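Local structure of response regulator aspartate phosphatase H (Bacillus subtilis, 3Q15) at residues S10-K15 against Q49-Y54; E37-I42 against I53-M58. The protein dephosphorylates the sporulation phosphotransferase Spo0F and also acts on the competence regulator ComA, contributing to the separation of sporulation and competence in time. All coordinates share one frame; numbering follows the deposited sequence.

Contacts 1 and 2 fasten the first and second helices of the N-terminal three-helix bundle to the same third helix, 49-67, with their centres about 7 Å apart. Contact 1, between 10-15 and 49-54, is buried, with no hydrogen bond between its segments; methyl groups and a ring edge pack on one another and on the backbone of Gly13. Contact 2, between 37-42 and 53-58, is only partly buried (Val38 is buried; Glu39, Ile42 and Tyr55 are partly exposed) and adds a tyrosine-glutamate hydrogen bond to its apolar packing. Lys15 of contact 1 ties the two together through salt bridges to Asp41 and Glu37 of contact 2.

Contact 1 of 2, residues S10-K15 against Q49-Y54; sequences SRVGVK and QDLLIY
Gly13 and Leu51 mark the closest backbone approach, with CA atoms 6.6 Å apart, between two helical segments that run nearly parallel, their N-to-C directions 12° apart. The axes come within 10.2 Å of each other. Lacking a side chain, Gly13 presents its bare backbone to helix 49-67, and Leu51 takes advantage of this: its CD2 methyl lies 3.7 Å from Gly13 CA and equally near Gly13 N. The other branch of the same leucine serves a different neighbour, with CD1 set 3.9 Å from CG1 of Val12. Leu51 reaches across because its CG stands anti to the backbone N (chi1 -172°), and the two side chains meet at about a right angle. One turn further on, Tyr54 passes the glycine, offering a ring edge to it. Gly13 O lies near the ring plane, 3.8 Å from Tyr54 CE2 at the edge, a loose approach. The ring's polar end has its partner further along helix 9-24, where the hydroxyl is hydrogen-bonded to Asn17 OD1. Ile16 of the same helix touches both Leu51 and Tyr54, while Met45, in the connection before helix 49-67, packs on Val12 and Leu51. No hydrogen bond joins the two segments, and the contact rests on packing. The arrangement is that of the core of a small helical bundle, in which the first and third helices of the Rap N-terminal domain lie alongside each other with the second helix, through Val38, closing on Val12.

Contact 2 of 2, residues E37-I42 against I53-M58; sequences EVEQDI and IYYSLM
Tyr55 carries every contact from its side, reaching Val38, Glu39 and Ile42 of segment 37-42. The apolar part begins with Ile42, whose CD1 methyl sits over one face of the phenol ring in a CH-pi contact, 4.1 Å from the centroid and displaced toward the rim at the CG end. Val38 adds its CG1 methyl, 3.8 Å from Tyr55 CD1, and comes to the ring obliquely. Glu39 contributes here too: with CG anti to the carbonyl carbon (chi1 -66°), its methylene lies 3.7 Å from Tyr55 CE1, and the extended chain beyond it takes the carboxylate on to the hydroxyl. The polar part lies at the far end of the ring. There the Tyr55 hydroxyl donates to Glu39 OE2 at 3.0 Å, on the anti side of the carboxylate and 29° out of its plane. Carboxylate and ring planes stand 68° apart. Lys35, on the same helix, forms a salt bridge with Glu39 OE2. One carboxylate oxygen thus receives both the phenol and a lysine, which would probably stabilise its negative charge, while the methyl groups of Val38 and Ile42 pack on the ring nearer its root.

Contact 1 of 2, residues S10-K15 against Q49-Y54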
loop_
_atom_site.group_PDB
_atom_site.type_symbol
_atom_site.label_atom_id
_atom_site.label_comp_id
_atom_site.label_asym_id
_atom_site.label_seq_id
_atom_site.Cartn_x
_atom_site.Cartn_y
_atom_site.Cartn_z
ATOM N N SER A 10 -6.440 -17.481 11.445
ATOM C CA SER A 10 -6.839 -16.100 11.692
ATOM C C SER A 10 -8.153 -16.062 12.469
ATOM O O SER A 10 -8.360 -15.196 13.323
ATOM C CB SER A 10 -6.996 -15.347 10.374
ATOM O OG SER A 10 -8.078 -15.872 9.631
ATOM N N ARG A 11 -9.037 -17.006 12.165
ATOM C CA ARG A 11 -10.296 -17.132 12.886
ATOM C C ARG A 11 -10.018 -17.461 14.346
ATOM O O ARG A 11 -10.635 -16.898 15.245
ATOM C CB ARG A 11 -11.179 -18.212 12.258
ATOM C CG ARG A 11 -12.593 -18.255 12.816
ATOM C CD ARG A 11 -13.400 -19.373 12.179
ATOM N NE ARG A 11 -13.509 -19.217 10.732
ATOM C CZ ARG A 11 -13.943 -20.166 9.907
ATOM N NH1 ARG A 11 -14.305 -21.350 10.385
ATOM N NH2 ARG A 11 -14.009 -19.933 8.602
ATOM N N VAL A 12 -9.078 -18.370 14.581
ATOM C CA VAL A 12 -8.710 -18.729 15.946
ATOM C C VAL A 12 -7.987 -17.569 16.627
ATOM O O VAL A 12 -8.106 -17.369 17.839
ATOM C CB VAL A 12 -7.835 -19.989 15.986
ATOM C CG1 VAL A 12 -7.414 -20.295 17.415
ATOM C CG2 VAL A 12 -8.585 -21.165 15.383
ATOM N N GLY A 13 -7.249 -16.801 15.835
ATOM C CA GLY A 13 -6.546 -15.638 16.344
ATOM C C GLY A 13 -7.461 -14.576 16.930
ATOM O O GLY A 13 -7.172 -14.022 17.990
ATOM N N VAL A 14 -8.562 -14.283 16.243
ATOM C CA VAL A 14 -9.484 -13.259 16.719
ATOM C C VAL A 14 -10.265 -13.712 17.954
ATOM O O VAL A 14 -10.665 -12.886 18.770
ATOM C CB VAL A 14 -10.452 -12.768 15.620
ATOM C CG1 VAL A 14 -9.685 -12.041 14.526
ATOM C CG2 VAL A 14 -11.260 -13.923 15.051
ATOM N N LYS A 15 -10.478 -15.017 18.093
ATOM C CA LYS A 15 -11.115 -15.544 19.295
ATOM C C LYS A 15 -10.171 -15.401 20.490
ATOM O O LYS A 15 -10.609 -15.120 21.608
ATOM C CB LYS A 15 -11.538 -17.003 19.112
ATOM C CG LYS A 15 -12.148 -17.621 20.361
ATOM C CD LYS A 15 -12.710 -19.008 20.095
ATOM C CE LYS A 15 -13.883 -18.953 19.125
ATOM N NZ LYS A 15 -14.540 -20.280 18.959
ATOM N N GLN A 49 2.320 -22.254 13.375
ATOM C CA GLN A 49 3.079 -22.222 14.617
ATOM C C GLN A 49 3.078 -20.840 15.275
ATOM O O GLN A 49 3.307 -20.723 16.477
ATOM C CB GLN A 49 4.512 -22.723 14.397
ATOM C CG GLN A 49 5.312 -21.937 13.376
ATOM C CD GLN A 49 6.704 -22.510 13.156
ATOM O OE1 GLN A 49 7.362 -22.200 12.164
ATOM N NE2 GLN A 49 7.158 -23.347 14.085
ATOM N N ASP A 50 2.816 -19.799 14.488
ATOM C CA ASP A 50 2.755 -18.443 15.024
ATOM C C ASP A 50 1.520 -18.280 15.900
ATOM O O ASP A 50 1.559 -17.604 16.928
ATOM C CB ASP A 50 2.723 -17.406 13.901
ATOM C CG ASP A 50 3.978 -17.417 13.058
ATOM O OD1 ASP A 50 5.068 -17.691 13.603
ATOM O OD2 ASP A 50 3.870 -17.144 11.843
ATOM N N LEU A 51 0.421 -18.898 15.475
ATOM C CA LEU A 51 -0.819 -18.874 16.236
ATOM C C LEU A 51 -0.615 -19.589 17.565
ATOM O O LEU A 51 -1.034 -19.097 18.614
ATOM C CB LEU A 51 -1.948 -19.532 15.436
ATOM C CG LEU A 51 -3.377 -19.449 15.993
ATOM C CD1 LEU A 51 -3.561 -20.370 17.192
ATOM C CD2 LEU A 51 -3.738 -18.011 16.346
ATOM N N LEU A 52 0.039 -20.747 17.515
ATOM C CA LEU A 52 0.293 -21.544 18.713
ATOM C C LEU A 52 1.146 -20.797 19.736
ATOM O O LEU A 52 0.968 -20.965 20.940
ATOM C CB LEU A 52 0.967 -22.868 18.352
ATOM C CG LEU A 52 0.222 -23.785 17.383
ATOM C CD1 LEU A 52 0.998 -25.076 17.181
ATOM C CD2 LEU A 52 -1.180 -24.075 17.888
ATOM N N ILE A 53 2.081 -19.985 19.252
ATOM C CA ILE A 53 2.892 -19.151 20.128
ATOM C C ILE A 53 2.014 -18.114 20.807
ATOM O O ILE A 53 2.107 -17.904 22.013
ATOM C CB ILE A 53 4.006 -18.427 19.352
ATOM C CG1 ILE A 53 5.011 -19.436 18.793
ATOM C CG2 ILE A 53 4.708 -17.419 20.251
ATOM C CD1 ILE A 53 6.173 -18.789 18.086
ATOM N N TYR A 54 1.154 -17.471 20.022
ATOM C CA TYR A 54 0.215 -16.484 20.547
ATOM C C TYR A 54 -0.687 -17.132 21.594
ATOM O O TYR A 54 -0.990 -16.536 22.630
ATOM C CB TYR A 54 -0.615 -15.898 19.401
ATOM C CG TYR A 54 -1.583 -14.807 19.802
ATOM C CD1 TYR A 54 -1.348 -14.001 20.909
ATOM C CD2 TYR A 54 -2.745 -14.587 19.069
ATOM C CE1 TYR A 54 -2.241 -13.004 21.270
ATOM C CE2 TYR A 54 -3.638 -13.598 19.422
ATOM C CZ TYR A 54 -3.383 -12.810 20.523
ATOM O OH TYR A 54 -4.281 -11.823 20.876
#

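Contact 2 of 2, residues E37-I42 against I53-M58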
loop_
_atom_site.group_PDB
_atom_site.type_symbol
_atom_site.label_atom_id
_atom_site.label_comp_id
_atom_site.label_asym_id
_atom_site.label_seq_id
_atom_site.Cartn_x
_atom_site.Cartn_y
_atom_site.Cartn_z
ATOM N N GLU A 37 -12.738 -22.862 24.437
ATOM C CA GLU A 37 -13.118 -22.908 23.029
ATOM C C GLU A 37 -11.891 -22.914 22.130
ATOM O O GLU A 37 -11.814 -23.689 21.179
ATOM C CB GLU A 37 -14.024 -21.729 22.668
ATOM C CG GLU A 37 -15.375 -21.749 23.362
ATOM C CD GLU A 37 -16.286 -20.637 22.887
ATOM O OE1 GLU A 37 -15.991 -20.033 21.836
ATOM O OE2 GLU A 37 -17.297 -20.367 23.568
ATOM N N VAL A 38 -10.936 -22.044 22.433
ATOM C CA VAL A 38 -9.723 -21.935 21.630
ATOM C C VAL A 38 -8.999 -23.274 21.569
ATOM O O VAL A 38 -8.515 -23.684 20.512
ATOM C CB VAL A 38 -8.770 -20.863 22.185
ATOM C CG1 VAL A 38 -7.438 -20.907 21.456
ATOM C CG2 VAL A 38 -9.397 -19.487 22.070
ATOM N N GLU A 39 -8.941 -23.956 22.709
ATOM C CA GLU A 39 -8.235 -25.228 22.811
ATOM C C GLU A 39 -8.916 -26.328 22.003
ATOM O O GLU A 39 -8.302 -27.342 21.672
ATOM C CB GLU A 39 -8.088 -25.635 24.278
ATOM C CG GLU A 39 -7.191 -24.698 25.069
ATOM C CD GLU A 39 -7.268 -24.927 26.562
ATOM O OE1 GLU A 39 -8.192 -25.638 27.015
ATOM O OE2 GLU A 39 -6.401 -24.391 27.284
ATOM N N GLN A 40 -10.186 -26.118 21.682
ATOM C CA GLN A 40 -10.911 -27.038 20.820
ATOM C C GLN A 40 -10.662 -26.698 19.355
ATOM O O GLN A 40 -10.376 -27.580 18.544
ATOM C CB GLN A 40 -12.409 -27.004 21.129
ATOM C CG GLN A 40 -12.771 -27.551 22.502
ATOM C CD GLN A 40 -12.462 -29.032 22.639
ATOM O OE1 GLN A 40 -12.354 -29.748 21.642
ATOM N NE2 GLN A 40 -12.316 -29.499 23.875
ATOM N N ASP A 41 -10.766 -25.414 19.024
ATOM C CA ASP A 41 -10.599 -24.965 17.646
ATOM C C ASP A 41 -9.227 -25.334 17.089
ATOM O O ASP A 41 -9.102 -25.697 15.919
ATOM C CB ASP A 41 -10.819 -23.454 17.536
ATOM C CG ASP A 41 -12.216 -23.034 17.960
ATOM O OD1 ASP A 41 -12.401 -21.848 18.307
ATOM O OD2 ASP A 41 -13.124 -23.891 17.951
ATOM N N ILE A 42 -8.202 -25.236 17.931
ATOM C CA ILE A 42 -6.836 -25.550 17.517
ATOM C C ILE A 42 -6.686 -27.002 17.056
ATOM O O ILE A 42 -5.896 -27.302 16.157
ATOM C CB ILE A 42 -5.823 -25.238 18.635
ATOM C CG1 ILE A 42 -5.737 -23.726 18.855
ATOM C CG2 ILE A 42 -4.459 -25.801 18.291
ATOM C CD1 ILE A 42 -4.727 -23.312 19.890
ATOM N N ILE A 53 2.081 -19.985 19.252
ATOM C CA ILE A 53 2.892 -19.151 20.128
ATOM C C ILE A 53 2.014 -18.114 20.807
ATOM O O ILE A 53 2.107 -17.904 22.013
ATOM C CB ILE A 53 4.006 -18.427 19.352
ATOM C CG1 ILE A 53 5.011 -19.436 18.793
ATOM C CG2 ILE A 53 4.708 -17.419 20.251
ATOM C CD1 ILE A 53 6.173 -18.789 18.086
ATOM N N TYR A 54 1.154 -17.471 20.022
ATOM C CA TYR A 54 0.215 -16.484 20.547
ATOM C C TYR A 54 -0.687 -17.132 21.594
ATOM O O TYR A 54 -0.990 -16.536 22.630
ATOM C CB TYR A 54 -0.615 -15.898 19.401
ATOM C CG TYR A 54 -1.583 -14.807 19.802
ATOM C CD1 TYR A 54 -1.348 -14.001 20.909
ATOM C CD2 TYR A 54 -2.745 -14.587 19.069
ATOM C CE1 TYR A 54 -2.241 -13.004 21.270
ATOM C CE2 TYR A 54 -3.638 -13.598 19.422
ATOM C CZ TYR A 54 -3.383 -12.810 20.523
ATOM O OH TYR A 54 -4.281 -11.823 20.876
ATOM N N TYR A 55 -1.102 -18.366 21.324
ATOM C CA TYR A 55 -1.915 -19.129 22.264
ATOM C C TYR A 55 -1.184 -19.387 23.584
ATOM O O TYR A 55 -1.753 -19.198 24.661
ATOM C CB TYR A 55 -2.358 -20.457 21.642
ATOM C CG TYR A 55 -2.804 -21.483 22.660
ATOM C CD1 TYR A 55 -4.088 -21.456 23.188
ATOM C CD2 TYR A 55 -1.938 -22.476 23.097
ATOM C CE1 TYR A 55 -4.495 -22.392 24.124
ATOM C CE2 TYR A 55 -2.337 -23.415 24.031
ATOM C CZ TYR A 55 -3.617 -23.368 24.540
ATOM O OH TYR A 55 -4.014 -24.301 25.470
ATOM N N SER A 56 0.068 -19.827 23.492
ATOM C CA SER A 56 0.864 -20.143 24.678
ATOM C C SER A 56 1.168 -18.907 25.518
ATOM O O SER A 56 1.140 -18.961 26.747
ATOM C CB SER A 56 2.165 -20.853 24.293
ATOM O OG SER A 56 1.898 -22.149 23.787
ATOM N N LEU A 57 1.462 -17.795 24.855
ATOM C CA LEU A 57 1.655 -16.539 25.561
ATOM C C LEU A 57 0.363 -16.121 26.267
ATOM O O LEU A 57 0.389 -15.656 27.409
ATOM C CB LEU A 57 2.117 -15.445 24.597
ATOM C CG LEU A 57 3.473 -15.650 23.914
ATOM C CD1 LEU A 57 3.730 -14.544 22.895
ATOM C CD2 LEU A 57 4.604 -15.722 24.940
ATOM N N MET A 58 -0.769 -16.293 25.590
ATOM C CA MET A 58 -2.049 -15.950 26.196
ATOM C C MET A 58 -2.338 -16.844 27.401
ATOM O O MET A 58 -2.872 -16.381 28.406
ATOM C CB MET A 58 -3.194 -16.023 25.183
ATOM C CG MET A 58 -4.480 -15.387 25.685
ATOM S SD MET A 58 -4.281 -13.636 26.074
ATOM C CE MET A 58 -3.763 -12.995 24.482
#